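Local coordinates for protein acyl-coenzyme A oxidase 3 (Yarrowia lipolytica, PDB 5YS9) that uses FAD to oxidise acyl-CoA esters to (2E)-enoyl-CoAs in peroxisomal fatty acid beta-oxidation, passing the electrons to oxygen to give hydrogen peroxide, at residues V10-G14 against K15-T19; Y74-P77 against K78-R82; T590-S593 against I594-D597. All blocks are in the same frame, centred on the assembly; numbering follows the deposited sequence.

Contact 1 (V10-G14 against K15-T19)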
loop_
_atom_site.group_PDB
_atom_site.type_symbol
_atom_site.label_atom_id
_atom_site.label_comp_id
_atom_site.label_asym_id
_atom_site.label_seq_id
_atom_site.Cartn_x
_atom_site.Cartn_y
_atom_site.Cartn_z
ATOM N N VAL A 10 4.078 36.522 3.421
ATOM C CA VAL A 10 5.425 36.330 2.927
ATOM C C VAL A 10 5.756 37.430 1.952
ATOM O O VAL A 10 4.912 37.838 1.178
ATOM C CB VAL A 10 5.574 34.980 2.212
ATOM C CG1 VAL A 10 7.006 34.777 1.767
ATOM C CG2 VAL A 10 5.147 33.853 3.123
ATOM N N GLU A 11 6.977 37.941 2.022
ATOM C CA GLU A 11 7.418 38.962 1.096
ATOM C C GLU A 11 8.546 38.444 0.239
ATOM O O GLU A 11 9.579 38.043 0.747
ATOM C CB GLU A 11 7.923 40.159 1.877
ATOM C CG GLU A 11 7.093 41.420 1.732
ATOM C CD GLU A 11 7.579 42.529 2.641
ATOM O OE1 GLU A 11 6.998 43.628 2.603
ATOM O OE2 GLU A 11 8.546 42.305 3.397
ATOM N N ILE A 12 8.353 38.462 -1.069
ATOM C CA ILE A 12 9.407 38.093 -1.993
ATOM C C ILE A 12 9.551 39.143 -3.073
ATOM O O ILE A 12 8.609 39.412 -3.797
ATOM C CB ILE A 12 9.098 36.745 -2.665
ATOM C CG1 ILE A 12 9.045 35.634 -1.626
ATOM C CG2 ILE A 12 10.137 36.425 -3.723
ATOM C CD1 ILE A 12 7.685 35.008 -1.482
ATOM N N ASP A 13 10.743 39.699 -3.214
ATOM C CA ASP A 13 11.008 40.694 -4.247
ATOM C C ASP A 13 10.077 41.897 -4.202
ATOM O O ASP A 13 9.629 42.377 -5.230
ATOM C CB ASP A 13 10.996 40.056 -5.634
ATOM C CG ASP A 13 12.199 39.175 -5.870
ATOM O OD1 ASP A 13 13.162 39.296 -5.096
ATOM O OD2 ASP A 13 12.183 38.360 -6.813
ATOM N N GLY A 14 9.796 42.380 -3.004
ATOM C CA GLY A 14 8.992 43.573 -2.833
ATOM C C GLY A 14 7.490 43.381 -2.880
ATOM O O GLY A 14 6.739 44.349 -2.855
ATOM N N LYS A 15 7.043 42.136 -2.935
ATOM C CA LYS A 15 5.625 41.856 -3.036
ATOM C C LYS A 15 5.201 40.919 -1.928
ATOM O O LYS A 15 5.997 40.162 -1.406
ATOM C CB LYS A 15 5.291 41.259 -4.400
ATOM C CG LYS A 15 5.296 42.265 -5.539
ATOM C CD LYS A 15 4.927 41.622 -6.865
ATOM C CE LYS A 15 5.298 42.510 -8.044
ATOM N NZ LYS A 15 4.265 42.521 -9.124
ATOM N N GLN A 16 3.936 40.992 -1.561
ATOM C CA GLN A 16 3.399 40.193 -0.480
ATOM C C GLN A 16 2.549 39.052 -1.005
ATOM O O GLN A 16 1.771 39.216 -1.924
ATOM C CB GLN A 16 2.585 41.062 0.461
ATOM C CG GLN A 16 3.403 41.681 1.576
ATOM C CD GLN A 16 3.096 41.063 2.919
ATOM O OE1 GLN A 16 1.974 40.632 3.164
ATOM N NE2 GLN A 16 4.088 41.014 3.796
ATOM N N TYR A 17 2.697 37.897 -0.383
ATOM C CA TYR A 17 1.996 36.711 -0.810
ATOM C C TYR A 17 1.263 36.099 0.346
ATOM O O TYR A 17 1.579 36.347 1.487
ATOM C CB TYR A 17 2.963 35.692 -1.391
ATOM C CG TYR A 17 3.664 36.159 -2.622
ATOM C CD1 TYR A 17 4.854 36.849 -2.543
ATOM C CD2 TYR A 17 3.138 35.920 -3.866
ATOM C CE1 TYR A 17 5.500 37.284 -3.672
ATOM C CE2 TYR A 17 3.775 36.350 -5.002
ATOM C CZ TYR A 17 4.951 37.030 -4.899
ATOM O OH TYR A 17 5.581 37.447 -6.028
ATOM N N ASN A 18 0.256 35.312 0.034
ATOM C CA ASN A 18 -0.521 34.616 1.031
ATOM C C ASN A 18 -0.442 33.121 0.774
ATOM O O ASN A 18 0.278 32.691 -0.095
ATOM C CB ASN A 18 -1.961 35.133 1.087
ATOM C CG ASN A 18 -2.739 34.852 -0.168
ATOM O OD1 ASN A 18 -2.717 33.760 -0.696
ATOM N ND2 ASN A 18 -3.454 35.842 -0.637
ATOM N N THR A 19 -1.156 32.331 1.549
ATOM C CA THR A 19 -1.073 30.901 1.417
ATOM C C THR A 19 -1.483 30.477 0.021
ATOM O O THR A 19 -0.863 29.620 -0.570
ATOM C CB THR A 19 -2.001 30.235 2.434
ATOM O OG1 THR A 19 -1.498 30.472 3.742
ATOM C CG2 THR A 19 -2.083 28.755 2.213
#
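I12 and Y17 meet on one face of a two-stranded ladder: the CD1 methyl of I12 lies 3.5 Å from Y17 CD1, reaching the ring obliquely, and the two side chains cross at about a right angle. Y17 has its CG anti to the carbonyl carbon (chi1 -63°), which swings the ring back over the partner strand, so that the carbonyl oxygen of I12 lies in the ring plane at its edge. V10 and the start of K15 share this face.

On the other face E11 and Q16 are neighbours. Q16 bends at chi2 and brings NE2 to 3.7 Å from E11 CG, with amide and carboxylate planes nearly perpendicular; the touch is with the aliphatic part of E11, while Q16 OE1 is taken by N9 ND2.

Between the two faces, V10 and Y17 exchange two backbone bonds, of which Y17 N to V10 O is the shorter at 2.7 Å. At the turn end, I12 N donates to K15 O at 2.9 Å, whereas the return bond from K15 N to I12 O stretches to 3.3 Å and arrives well above the carbonyl plane. Two CA-H...O contacts, one from E11 CA to K15 O at 3.1 Å, fill in between.

Further out, E22 and K25 back the I12-Y17 face, and beyond Y17 the OG1 of T19 bonds to E175 of the second subunit. D13 and G14 both take left-handed backbone angles, those of G14 being such that a CB would press against the carbonyl oxygen of D13, and they form the type I' turn of a tight beta hairpin with a two-residue loop.

Contact 2 (Y74-P77 against K78-R82)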
loop_
_atom_site.group_PDB
_atom_site.type_symbol
_atom_site.label_atom_id
_atom_site.label_comp_id
_atom_site.label_asym_id
_atom_site.label_seq_id
_atom_site.Cartn_x
_atom_site.Cartn_y
_atom_site.Cartn_z
ATOM N N TYR A 74 -10.881 9.785 -13.020
ATOM C CA TYR A 74 -11.003 9.439 -11.607
ATOM C C TYR A 74 -12.475 9.217 -11.166
ATOM O O TYR A 74 -12.735 8.450 -10.252
ATOM C CB TYR A 74 -10.254 10.421 -10.692
ATOM C CG TYR A 74 -8.761 10.567 -10.977
ATOM C CD1 TYR A 74 -7.832 9.496 -10.750
ATOM C CD2 TYR A 74 -8.256 11.765 -11.459
ATOM C CE1 TYR A 74 -6.464 9.660 -11.015
ATOM C CE2 TYR A 74 -6.894 11.939 -11.759
ATOM C CZ TYR A 74 -6.004 10.888 -11.527
ATOM O OH TYR A 74 -4.698 11.158 -11.782
ATOM N N ASP A 75 -13.420 9.838 -11.865
ATOM C CA ASP A 75 -14.808 9.815 -11.507
ATOM C C ASP A 75 -15.573 8.739 -12.259
ATOM O O ASP A 75 -16.799 8.621 -12.090
ATOM C CB ASP A 75 -15.459 11.167 -11.838
ATOM C CG ASP A 75 -14.908 12.329 -10.998
ATOM O OD1 ASP A 75 -15.191 12.324 -9.789
ATOM O OD2 ASP A 75 -14.229 13.253 -11.555
ATOM N N MET A 76 -14.886 7.980 -13.105
ATOM C CA MET A 76 -15.550 7.029 -14.000
ATOM C C MET A 76 -15.855 5.750 -13.269
ATOM O O MET A 76 -14.923 5.145 -12.745
ATOM C CB MET A 76 -14.656 6.641 -15.190
ATOM C CG MET A 76 -14.630 7.629 -16.318
ATOM S SD MET A 76 -13.827 6.896 -17.742
ATOM C CE MET A 76 -13.591 8.364 -18.724
ATOM N N PRO A 77 -17.124 5.304 -13.290
ATOM C CA PRO A 77 -17.455 3.951 -12.799
ATOM C C PRO A 77 -16.972 2.861 -13.770
ATOM O O PRO A 77 -16.711 3.152 -14.934
ATOM C CB PRO A 77 -18.986 3.945 -12.762
ATOM C CG PRO A 77 -19.370 4.850 -13.888
ATOM C CD PRO A 77 -18.258 5.892 -14.033
ATOM N N LYS A 78 -16.934 1.625 -13.300
ATOM C CA LYS A 78 -16.358 0.536 -14.065
ATOM C C LYS A 78 -16.956 0.342 -15.452
ATOM O O LYS A 78 -16.218 0.052 -16.329
ATOM C CB LYS A 78 -16.302 -0.771 -13.259
ATOM C CG LYS A 78 -17.095 -1.979 -13.741
ATOM C CD LYS A 78 -16.363 -3.309 -13.475
ATOM C CE LYS A 78 -17.306 -4.489 -13.170
ATOM N NZ LYS A 78 -17.935 -5.122 -14.368
ATOM N N GLU A 79 -18.242 0.591 -15.668
ATOM C CA GLU A 79 -18.883 0.332 -16.972
ATOM C C GLU A 79 -18.353 1.290 -18.022
ATOM O O GLU A 79 -18.289 0.944 -19.198
ATOM C CB GLU A 79 -20.419 0.469 -16.933
ATOM C CG GLU A 79 -21.181 -0.487 -16.009
ATOM C CD GLU A 79 -20.971 -0.261 -14.488
ATOM O OE1 GLU A 79 -20.629 0.876 -14.050
ATOM O OE2 GLU A 79 -21.131 -1.242 -13.707
ATOM N N GLN A 80 -17.940 2.479 -17.595
ATOM C CA GLN A 80 -17.461 3.517 -18.489
ATOM C C GLN A 80 -15.998 3.307 -18.800
ATOM O O GLN A 80 -15.540 3.505 -19.950
ATOM C CB GLN A 80 -17.718 4.889 -17.865
ATOM C CG GLN A 80 -17.869 5.963 -18.909
ATOM C CD GLN A 80 -17.939 7.392 -18.353
ATOM O OE1 GLN A 80 -18.458 7.637 -17.245
ATOM N NE2 GLN A 80 -17.440 8.355 -19.161
ATOM N N LEU A 81 -15.252 2.882 -17.795
ATOM C CA LEU A 81 -13.876 2.401 -18.011
ATOM C C LEU A 81 -13.810 1.244 -19.035
ATOM O O LEU A 81 -12.941 1.223 -19.946
ATOM C CB LEU A 81 -13.261 1.951 -16.698
ATOM C CG LEU A 81 -12.281 2.786 -15.830
ATOM C CD1 LEU A 81 -12.063 4.235 -16.198
ATOM C CD2 LEU A 81 -12.641 2.618 -14.356
ATOM N N ARG A 82 -14.711 0.284 -18.876
ATOM C CA ARG A 82 -14.849 -0.812 -19.825
ATOM C C ARG A 82 -15.155 -0.265 -21.244
ATOM O O ARG A 82 -14.518 -0.670 -22.214
ATOM C CB ARG A 82 -15.977 -1.763 -19.395
ATOM C CG ARG A 82 -15.710 -2.584 -18.159
ATOM C CD ARG A 82 -14.683 -3.649 -18.482
ATOM N NE ARG A 82 -14.431 -4.510 -17.344
ATOM C CZ ARG A 82 -15.035 -5.664 -17.098
ATOM N NH1 ARG A 82 -14.714 -6.331 -16.016
ATOM N NH2 ARG A 82 -15.962 -6.153 -17.900
#
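M76 and L81 make the close packing here: the thioether SD of M76 sits 3.5 Å from L81 CD1, and the same methyl also touches M76 CB at 3.7 Å. The two chains cross at a slant, M76 running out extended beyond CG after a first torsion that sets CG beside its own backbone N (chi1 -81°). The backbone at the helix start is also tight. P77 O, at the N-cap position of helix 78-92, accepts twice: L81 N comes in the carbonyl plane at 3.2 Å and nearly straight (170°), while Q80 N, at 3.0 Å, sits above that plane on a more bent bond.

The outer side is looser. Q80 is exposed and crosses M76 at about a right angle; Q80 NE2 is 3.9 Å from M76 CE, with Q80 OE1 lying near P77 CD. E79, also exposed, folds back at chi2 until OE1 is 3.7 Å from P77 CB.

R82, buried, forms a salt bridge with D249, to which K78 adds a weak, long ion pair. With proline as N-cap, no side-chain hydroxyl or carboxylate is available at that position; across the contact, the first turn is joined by the shared P77 carbonyl and by the M76-L81 packing, and E79 near the helix start would probably interact favourably with its dipole.

Contact 3 (T590-S593 against I594-D597)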
loop_
_atom_site.group_PDB
_atom_site.type_symbol
_atom_site.label_atom_id
_atom_site.label_comp_id
_atom_site.label_asym_id
_atom_site.label_seq_id
_atom_site.Cartn_x
_atom_site.Cartn_y
_atom_site.Cartn_z
ATOM N N THR A 590 22.854 4.964 -2.328
ATOM C CA THR A 590 23.670 3.882 -1.895
ATOM C C THR A 590 23.888 3.939 -0.374
ATOM O O THR A 590 23.822 2.899 0.321
ATOM C CB THR A 590 24.997 3.849 -2.688
ATOM O OG1 THR A 590 24.744 3.611 -4.085
ATOM C CG2 THR A 590 25.905 2.757 -2.163
ATOM N N LEU A 591 24.134 5.145 0.142
ATOM C CA LEU A 591 24.342 5.323 1.575
ATOM C C LEU A 591 23.050 5.177 2.377
ATOM O O LEU A 591 23.058 4.724 3.525
ATOM C CB LEU A 591 24.972 6.670 1.810
ATOM C CG LEU A 591 26.429 6.718 1.289
ATOM C CD1 LEU A 591 26.871 8.124 0.987
ATOM C CD2 LEU A 591 27.369 6.086 2.315
ATOM N N TRP A 592 21.939 5.595 1.773
ATOM C CA TRP A 592 20.640 5.430 2.384
ATOM C C TRP A 592 20.365 3.910 2.518
ATOM O O TRP A 592 20.009 3.431 3.608
ATOM C CB TRP A 592 19.554 6.205 1.586
ATOM C CG TRP A 592 18.178 5.862 1.980
ATOM C CD1 TRP A 592 17.529 6.252 3.108
ATOM C CD2 TRP A 592 17.285 5.027 1.264
ATOM N NE1 TRP A 592 16.290 5.724 3.141
ATOM C CE2 TRP A 592 16.093 4.957 2.025
ATOM C CE3 TRP A 592 17.377 4.305 0.065
ATOM C CZ2 TRP A 592 14.973 4.195 1.626
ATOM C CZ3 TRP A 592 16.258 3.525 -0.334
ATOM C CH2 TRP A 592 15.070 3.484 0.453
ATOM N N SER A 593 20.606 3.173 1.424
ATOM C CA SER A 593 20.432 1.723 1.393
ATOM C C SER A 593 21.250 1.003 2.449
ATOM O O SER A 593 20.789 0.007 3.006
ATOM C CB SER A 593 20.833 1.168 0.037
ATOM O OG SER A 593 20.052 1.710 -0.988
ATOM N N ILE A 594 22.466 1.476 2.675
ATOM C CA ILE A 594 23.324 0.982 3.731
ATOM C C ILE A 594 22.719 1.272 5.091
ATOM O O ILE A 594 22.721 0.438 5.964
ATOM C CB ILE A 594 24.726 1.612 3.619
ATOM C CG1 ILE A 594 25.448 1.067 2.392
ATOM C CG2 ILE A 594 25.559 1.360 4.864
ATOM C CD1 ILE A 594 26.687 1.827 1.998
ATOM N N GLU A 595 22.195 2.471 5.248
ATOM C CA GLU A 595 21.572 2.884 6.487
ATOM C C GLU A 595 20.319 2.093 6.832
ATOM O O GLU A 595 20.072 1.793 7.983
ATOM C CB GLU A 595 21.277 4.369 6.438
ATOM C CG GLU A 595 20.716 4.921 7.721
ATOM C CD GLU A 595 20.318 6.354 7.577
ATOM O OE1 GLU A 595 19.566 6.659 6.647
ATOM O OE2 GLU A 595 20.765 7.173 8.380
ATOM N N GLU A 596 19.518 1.789 5.827
ATOM C CA GLU A 596 18.324 0.984 6.010
ATOM C C GLU A 596 18.650 -0.438 6.423
ATOM O O GLU A 596 17.862 -1.085 7.082
ATOM C CB GLU A 596 17.414 1.022 4.788
ATOM C CG GLU A 596 16.847 2.400 4.475
ATOM C CD GLU A 596 15.798 2.871 5.468
ATOM O OE1 GLU A 596 16.156 3.553 6.441
ATOM O OE2 GLU A 596 14.611 2.582 5.271
ATOM N N ASP A 597 19.806 -0.932 6.014
ATOM C CA ASP A 597 20.175 -2.286 6.360
ATOM C C ASP A 597 21.543 -2.309 7.009
ATOM O O ASP A 597 22.440 -3.012 6.582
ATOM C CB ASP A 597 20.179 -3.154 5.107
ATOM C CG ASP A 597 19.247 -4.339 5.216
ATOM O OD1 ASP A 597 19.160 -4.940 6.295
ATOM O OD2 ASP A 597 18.606 -4.677 4.212
#
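T590 meets I594 one turn on: its carbonyl oxygen accepts from I594 N at 3.1 Å and also lies 3.2 Å from I594 CG1, so the isoleucine chain runs back along the helix beside that oxygen. T590 OG1 turns to A586 O.

At L591 the next backbone bond goes to E595 N, 3.0 Å from L591 O, while L591 CD2 approaches I594 CD1 at 4.3 Å. L591 faces V619 and Y622 of helix 609-628, and T590 faces helix 547-573: this last part of helix 579-596 is set inside the all-helical C-terminal region of the acyl-CoA oxidase fold.

W592 lays its indole against E596, whose CG makes a CH-pi contact over the five-membered ring, 3.8 Å from the centroid. E596 bends at chi2 (-71°), which folds its end back over the indole, and the carboxylate plane is within 14° of parallel to the ring. The carboxylate plane of E595 is instead nearly perpendicular to the indole, its CG anti to the backbone N (chi1 -176°), and its oxygens go to R353 and T616. W592 O takes E596 N at 2.8 Å.

S593 closes the series with a weak bond from D597 N to S593 O, 3.3 Å; S593 OG bonds to F589 O and R559 NE.

How the contacts relate
From the N terminus, contact 1 comes first: a hairpin closed across its own turn at the outer edge of the subunit, its centre about 43 Å from the chain's centre. After helices 23-31, 38-46 and 49-63, the chain reaches contact 2, where the loop following 49-63 turns into helix 78-92. Contact 3 comes some five hundred residues later, near the end of helix 579-596. The three closures are short and follow in series, neither nesting nor crossing. Contacts 2 and 3 lie on opposite sides of the chain's centre, their centres about 42 Å apart, in the N-terminal and C-terminal family regions. Each has residues packing against or bonded to the second subunit.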